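Local coordinates for glyoxalase-like domain protein (Staphylococcus aureus, PDB 3P8A) that is of unknown function but belongs to the vicinal oxygen chelate (VOC) family and carries a glyoxalase-like domain, at residues A[60-72]-A[177-191]. Residues are numbered along the deposited sequence; the frame is centred on the assembly and turned at random.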
loop_
_atom_site.group_PDB
_atom_site.type_symbol
_atom_site.label_atom_id
_atom_site.label_comp_id
_atom_site.label_asym_id
_atom_site.label_seq_id
_atom_site.Cartn_x
_atom_site.Cartn_y
_atom_site.Cartn_z
ATOM N N ASN A 60 -9.683 7.002 -7.113
ATOM C CA ASN A 60 -8.906 7.342 -5.928
ATOM C C ASN A 60 -8.740 8.841 -5.649
ATOM O O ASN A 60 -9.127 9.679 -6.464
ATOM C CB ASN A 60 -7.528 6.601 -5.979
ATOM C CG ASN A 60 -6.654 6.901 -7.190
ATOM O OD1 ASN A 60 -6.936 7.789 -8.002
ATOM N ND2 ASN A 60 -5.567 6.182 -7.349
ATOM N N LYS A 61 -8.187 9.158 -4.480
ATOM C CA LYS A 61 -7.828 10.493 -4.008
ATOM C C LYS A 61 -6.517 10.246 -3.360
ATOM O O LYS A 61 -6.327 9.190 -2.751
ATOM C CB LYS A 61 -8.816 11.059 -2.984
ATOM C CG LYS A 61 -10.051 11.702 -3.569
ATOM C CD LYS A 61 -10.750 12.480 -2.470
ATOM C CE LYS A 61 -12.073 13.047 -2.905
ATOM N NZ LYS A 61 -12.818 13.584 -1.736
ATOM N N LEU A 62 -5.575 11.170 -3.541
ATOM C CA LEU A 62 -4.207 10.959 -3.088
ATOM C C LEU A 62 -3.719 11.956 -2.089
ATOM O O LEU A 62 -3.929 13.151 -2.243
ATOM C CB LEU A 62 -3.275 10.909 -4.318
ATOM C CG LEU A 62 -3.819 10.082 -5.511
ATOM C CD1 LEU A 62 -3.217 10.517 -6.819
ATOM C CD2 LEU A 62 -3.635 8.584 -5.280
ATOM N N GLY A 63 -3.127 11.432 -1.023
ATOM C CA GLY A 63 -2.485 12.189 0.035
ATOM C C GLY A 63 -0.984 12.049 -0.136
ATOM O O GLY A 63 -0.386 11.081 0.345
ATOM N N TYR A 64 -0.364 12.990 -0.884
ATOM C CA TYR A 64 1.078 12.955 -1.117
ATOM C C TYR A 64 1.835 13.375 0.129
ATOM O O TYR A 64 1.597 14.452 0.673
ATOM C CB TYR A 64 1.476 13.827 -2.325
ATOM C CG TYR A 64 0.974 13.309 -3.650
ATOM C CD1 TYR A 64 1.610 12.254 -4.294
ATOM C CD2 TYR A 64 -0.111 13.903 -4.286
ATOM C CE1 TYR A 64 1.169 11.792 -5.535
ATOM C CE2 TYR A 64 -0.559 13.453 -5.527
ATOM C CZ TYR A 64 0.086 12.397 -6.148
ATOM O OH TYR A 64 -0.344 11.946 -7.376
ATOM N N ILE A 65 2.736 12.508 0.587
ATOM C CA ILE A 65 3.543 12.770 1.773
ATOM C C ILE A 65 4.927 13.236 1.313
ATOM O O ILE A 65 5.110 14.434 1.094
ATOM C CB ILE A 65 3.537 11.552 2.759
ATOM C CG1 ILE A 65 2.113 11.078 3.084
ATOM C CG2 ILE A 65 4.318 11.852 4.037
ATOM C CD1 ILE A 65 1.130 12.200 3.749
ATOM N N ASN A 66 5.875 12.308 1.117
ATOM C CA ASN A 66 7.240 12.639 0.687
ATOM C C ASN A 66 7.850 11.437 -0.036
ATOM O O ASN A 66 8.319 10.489 0.610
ATOM C CB ASN A 66 8.084 13.088 1.902
ATOM C CG ASN A 66 9.412 13.750 1.568
ATOM O OD1 ASN A 66 9.823 13.879 0.405
ATOM N ND2 ASN A 66 10.122 14.181 2.601
ATOM N N GLU A 67 7.759 11.449 -1.386
ATOM C CA GLU A 67 8.234 10.393 -2.291
ATOM C C GLU A 67 7.438 9.076 -2.083
ATOM O O GLU A 67 7.807 8.001 -2.580
ATOM C CB GLU A 67 9.773 10.214 -2.220
ATOM C CG GLU A 67 10.530 11.429 -2.729
ATOM C CD GLU A 67 12.012 11.449 -2.412
ATOM O OE1 GLU A 67 12.416 12.201 -1.494
ATOM O OE2 GLU A 67 12.773 10.724 -3.092
ATOM N N ASN A 68 6.307 9.202 -1.367
ATOM C CA ASN A 68 5.338 8.146 -1.080
ATOM C C ASN A 68 4.000 8.815 -0.783
ATOM O O ASN A 68 3.943 10.035 -0.638
ATOM C CB ASN A 68 5.804 7.205 0.051
ATOM C CG ASN A 68 6.392 7.886 1.256
ATOM O OD1 ASN A 68 7.510 7.570 1.698
ATOM N ND2 ASN A 68 5.664 8.834 1.814
ATOM N N TYR A 69 2.914 8.044 -0.774
ATOM C CA TYR A 69 1.610 8.656 -0.577
ATOM C C TYR A 69 0.605 7.720 0.029
ATOM O O TYR A 69 0.869 6.536 0.199
ATOM C CB TYR A 69 1.069 9.227 -1.915
ATOM C CG TYR A 69 0.880 8.224 -3.029
ATOM C CD1 TYR A 69 -0.387 7.747 -3.354
ATOM C CD2 TYR A 69 1.963 7.788 -3.797
ATOM C CE1 TYR A 69 -0.571 6.836 -4.396
ATOM C CE2 TYR A 69 1.788 6.883 -4.847
ATOM C CZ TYR A 69 0.521 6.401 -5.134
ATOM O OH TYR A 69 0.342 5.514 -6.162
ATOM N N ILE A 70 -0.561 8.274 0.344
ATOM C CA ILE A 70 -1.716 7.532 0.816
ATOM C C ILE A 70 -2.677 7.500 -0.359
ATOM O O ILE A 70 -3.039 8.560 -0.888
ATOM C CB ILE A 70 -2.381 8.201 2.053
ATOM C CG1 ILE A 70 -1.362 8.358 3.218
ATOM C CG2 ILE A 70 -3.599 7.364 2.491
ATOM C CD1 ILE A 70 -1.734 9.447 4.270
ATOM N N GLU A 71 -3.097 6.293 -0.758
ATOM C CA GLU A 71 -4.083 6.131 -1.797
ATOM C C GLU A 71 -5.411 5.822 -1.143
ATOM O O GLU A 71 -5.568 4.780 -0.514
ATOM C CB GLU A 71 -3.689 5.052 -2.818
ATOM C CG GLU A 71 -4.645 5.020 -4.007
ATOM C CD GLU A 71 -4.550 3.818 -4.923
ATOM O OE1 GLU A 71 -3.960 2.798 -4.505
ATOM O OE2 GLU A 71 -5.130 3.869 -6.031
ATOM N N LEU A 72 -6.363 6.751 -1.256
ATOM C CA LEU A 72 -7.714 6.524 -0.748
ATOM C C LEU A 72 -8.449 5.971 -1.943
ATOM O O LEU A 72 -8.355 6.544 -3.012
ATOM C CB LEU A 72 -8.370 7.811 -0.256
ATOM C CG LEU A 72 -7.648 8.628 0.792
ATOM C CD1 LEU A 72 -8.576 9.619 1.344
ATOM C CD2 LEU A 72 -7.060 7.752 1.936
ATOM N N ARG A 177 9.424 11.425 -11.668
ATOM C CA ARG A 177 8.187 11.465 -10.887
ATOM C C ARG A 177 8.314 12.466 -9.706
ATOM O O ARG A 177 7.357 13.186 -9.416
ATOM C CB ARG A 177 7.830 10.047 -10.400
ATOM C CG ARG A 177 6.455 9.934 -9.749
ATOM C CD ARG A 177 6.092 8.506 -9.343
ATOM N NE ARG A 177 5.075 8.476 -8.285
ATOM C CZ ARG A 177 3.761 8.561 -8.488
ATOM N NH1 ARG A 177 3.276 8.696 -9.719
ATOM N NH2 ARG A 177 2.923 8.535 -7.461
ATOM N N THR A 178 9.490 12.508 -9.038
ATOM C CA THR A 178 9.773 13.400 -7.899
ATOM C C THR A 178 9.748 14.882 -8.299
ATOM O O THR A 178 9.405 15.718 -7.469
ATOM C CB THR A 178 11.065 12.960 -7.169
ATOM O OG1 THR A 178 10.874 11.657 -6.622
ATOM C CG2 THR A 178 11.493 13.911 -6.052
ATOM N N LYS A 179 10.087 15.205 -9.561
ATOM C CA LYS A 179 10.099 16.595 -10.021
ATOM C C LYS A 179 8.719 17.058 -10.487
ATOM O O LYS A 179 8.455 18.262 -10.527
ATOM C CB LYS A 179 11.190 16.841 -11.093
ATOM C CG LYS A 179 12.555 16.174 -10.822
ATOM C CD LYS A 179 13.205 16.530 -9.471
ATOM C CE LYS A 179 13.916 15.339 -8.866
ATOM N NZ LYS A 179 14.294 15.568 -7.446
ATOM N N LYS A 180 7.834 16.105 -10.813
ATOM C CA LYS A 180 6.463 16.384 -11.248
ATOM C C LYS A 180 5.470 16.491 -10.053
ATOM O O LYS A 180 4.521 17.281 -10.121
ATOM C CB LYS A 180 5.999 15.316 -12.251
ATOM C CG LYS A 180 4.825 15.754 -13.124
ATOM C CD LYS A 180 4.138 14.586 -13.836
ATOM C CE LYS A 180 3.044 13.935 -13.016
ATOM N NZ LYS A 180 2.200 13.033 -13.844
ATOM N N LEU A 181 5.687 15.698 -8.974
ATOM C CA LEU A 181 4.798 15.664 -7.806
ATOM C C LEU A 181 5.274 16.450 -6.579
ATOM O O LEU A 181 4.520 16.567 -5.609
ATOM C CB LEU A 181 4.421 14.219 -7.424
ATOM C CG LEU A 181 3.730 13.362 -8.495
ATOM C CD1 LEU A 181 3.729 11.927 -8.089
ATOM C CD2 LEU A 181 2.283 13.805 -8.749
ATOM N N GLN A 182 6.497 17.031 -6.629
ATOM C CA GLN A 182 7.049 17.839 -5.531
ATOM C C GLN A 182 6.106 18.964 -5.114
ATOM O O GLN A 182 6.092 19.325 -3.944
ATOM C CB GLN A 182 8.464 18.377 -5.849
ATOM C CG GLN A 182 8.548 19.379 -7.009
ATOM C CD GLN A 182 9.951 19.806 -7.384
ATOM O OE1 GLN A 182 10.953 19.142 -7.070
ATOM N NE2 GLN A 182 10.045 20.913 -8.116
ATOM N N LYS A 183 5.295 19.489 -6.064
ATOM C CA LYS A 183 4.311 20.550 -5.824
ATOM C C LYS A 183 3.196 20.083 -4.876
ATOM O O LYS A 183 2.560 20.918 -4.232
ATOM C CB LYS A 183 3.727 21.098 -7.148
ATOM C CG LYS A 183 2.990 20.061 -7.992
ATOM C CD LYS A 183 2.032 20.679 -9.000
ATOM C CE LYS A 183 2.530 20.655 -10.428
ATOM N NZ LYS A 183 2.668 19.275 -10.967
ATOM N N TYR A 184 2.976 18.753 -4.793
ATOM C CA TYR A 184 1.961 18.100 -3.960
ATOM C C TYR A 184 2.495 17.512 -2.648
ATOM O O TYR A 184 1.692 17.253 -1.750
ATOM C CB TYR A 184 1.209 17.003 -4.743
ATOM C CG TYR A 184 0.598 17.448 -6.053
ATOM C CD1 TYR A 184 -0.249 18.553 -6.112
ATOM C CD2 TYR A 184 0.813 16.728 -7.222
ATOM C CE1 TYR A 184 -0.821 18.961 -7.315
ATOM C CE2 TYR A 184 0.249 17.126 -8.431
ATOM C CZ TYR A 184 -0.572 18.241 -8.473
ATOM O OH TYR A 184 -1.124 18.640 -9.665
ATOM N N PHE A 185 3.825 17.298 -2.527
ATOM C CA PHE A 185 4.427 16.724 -1.318
ATOM C C PHE A 185 4.232 17.617 -0.096
ATOM O O PHE A 185 4.438 18.831 -0.165
ATOM C CB PHE A 185 5.920 16.402 -1.507
ATOM C CG PHE A 185 6.313 15.310 -2.486
ATOM C CD1 PHE A 185 5.371 14.398 -2.963
ATOM C CD2 PHE A 185 7.631 15.191 -2.929
ATOM C CE1 PHE A 185 5.739 13.391 -3.866
ATOM C CE2 PHE A 185 7.993 14.189 -3.836
ATOM C CZ PHE A 185 7.047 13.291 -4.294
ATOM N N GLN A 186 3.836 17.001 1.028
ATOM C CA GLN A 186 3.598 17.709 2.286
ATOM C C GLN A 186 4.725 17.271 3.187
ATOM O O GLN A 186 4.595 16.305 3.941
ATOM C CB GLN A 186 2.222 17.322 2.854
ATOM C CG GLN A 186 1.087 17.620 1.893
ATOM C CD GLN A 186 -0.182 16.974 2.346
ATOM O OE1 GLN A 186 -0.826 17.434 3.295
ATOM N NE2 GLN A 186 -0.581 15.904 1.656
ATOM N N LYS A 187 5.867 17.944 3.037
ATOM C CA LYS A 187 7.148 17.642 3.669
ATOM C C LYS A 187 7.285 17.798 5.190
ATOM O O LYS A 187 8.307 17.389 5.765
ATOM C CB LYS A 187 8.310 18.217 2.856
ATOM C CG LYS A 187 8.465 17.469 1.528
ATOM C CD LYS A 187 9.608 17.968 0.669
ATOM C CE LYS A 187 9.723 17.140 -0.588
ATOM N NZ LYS A 187 10.837 17.601 -1.460
ATOM N N GLN A 188 6.218 18.280 5.846
ATOM C CA GLN A 188 6.107 18.369 7.310
ATOM C C GLN A 188 5.875 16.921 7.829
ATOM O O GLN A 188 6.172 16.619 8.987
ATOM C CB GLN A 188 4.913 19.284 7.701
ATOM C CG GLN A 188 3.530 18.713 7.343
ATOM C CD GLN A 188 2.507 19.675 6.809
ATOM O OE1 GLN A 188 1.455 19.904 7.409
ATOM N NE2 GLN A 188 2.755 20.203 5.619
ATOM N N PHE A 189 5.331 16.043 6.948
ATOM C CA PHE A 189 5.039 14.649 7.241
ATOM C C PHE A 189 6.058 13.720 6.639
ATOM O O PHE A 189 6.598 13.994 5.569
ATOM C CB PHE A 189 3.658 14.259 6.705
ATOM C CG PHE A 189 2.513 15.094 7.201
ATOM C CD1 PHE A 189 2.229 15.179 8.561
ATOM C CD2 PHE A 189 1.661 15.728 6.307
ATOM C CE1 PHE A 189 1.154 15.937 9.015
ATOM C CE2 PHE A 189 0.581 16.483 6.762
ATOM C CZ PHE A 189 0.346 16.597 8.111
ATOM N N SER A 190 6.250 12.573 7.296
ATOM C CA SER A 190 7.149 11.512 6.889
ATOM C C SER A 190 6.610 10.192 7.453
ATOM O O SER A 190 6.439 10.075 8.668
ATOM C CB SER A 190 8.557 11.789 7.415
ATOM O OG SER A 190 9.520 10.992 6.747
ATOM N N ILE A 191 6.284 9.223 6.576
ATOM C CA ILE A 191 5.822 7.904 7.018
ATOM C C ILE A 191 7.027 7.239 7.707
ATOM O O ILE A 191 8.139 7.273 7.175
ATOM C CB ILE A 191 5.186 7.055 5.882
ATOM C CG1 ILE A 191 3.816 7.642 5.453
ATOM C CG2 ILE A 191 5.033 5.582 6.295
ATOM C CD1 ILE A 191 3.365 7.319 4.057
HETATM O O HOH W 1 12.025 14.880 -1.145
HETATM O O HOH W 2 7.257 9.727 3.850
#
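Y64 meets L181 and Y184 where the beta hairpin of strands 58-64 and 69-75 reaches the connection between the two mixed sheets of this VOC-family chain. Segment 177-191 runs from a weakly bonded helix through a loop into strand 189-198.

The tight part lies at Y64. Its CG is anti to the carbonyl carbon (chi1 -67°), which turns the ring toward 177-191. L181 and Y184 both meet it from the same side. L181 crosses at about a right angle at the CE1 and hydroxyl end, with CD1 3.6 Å from Y64 CE1. Y184 lies alongside; Y64 CD2 is 3.4 Å from Y184 CB. The two tyrosine rings are near parallel, at 19°, but barely overlap. R177 reaches past with NH2 at the edge of the Y64 ring, 3.3 Å from Y69 CE2. Its guanidinium has a cation-pi partner in W170.

The F185 ring packs against the hairpin turn. E67 N and N66 CA lie over one face, L181 O and Q182 N over the other. Y64 CB meets its edge. Beside it, Q186 NE2 gives a hydrogen bond to Y64 O (2.8 Å), tilted 31° from the carbonyl plane. Q186 OE1 takes one from K46 N, so both ends of this buried amide are paired. I65 CG2 packs on F189 CB, and I65 CG1 meets I191 CD1. I191 also touches V248 on neighbouring strand 244-252. The contact joins the hairpin end of one sheet to inner strand 189-198 of the other.

The outer side is looser and partly wet. Water 2 bridges N68 ND2 and I191 N. E67 and K187 are exposed, and their charged atoms do not touch. Instead water 1 donates to E67 OE1 and N66 OD1, and accepts from K187 NZ at 3.0 Å.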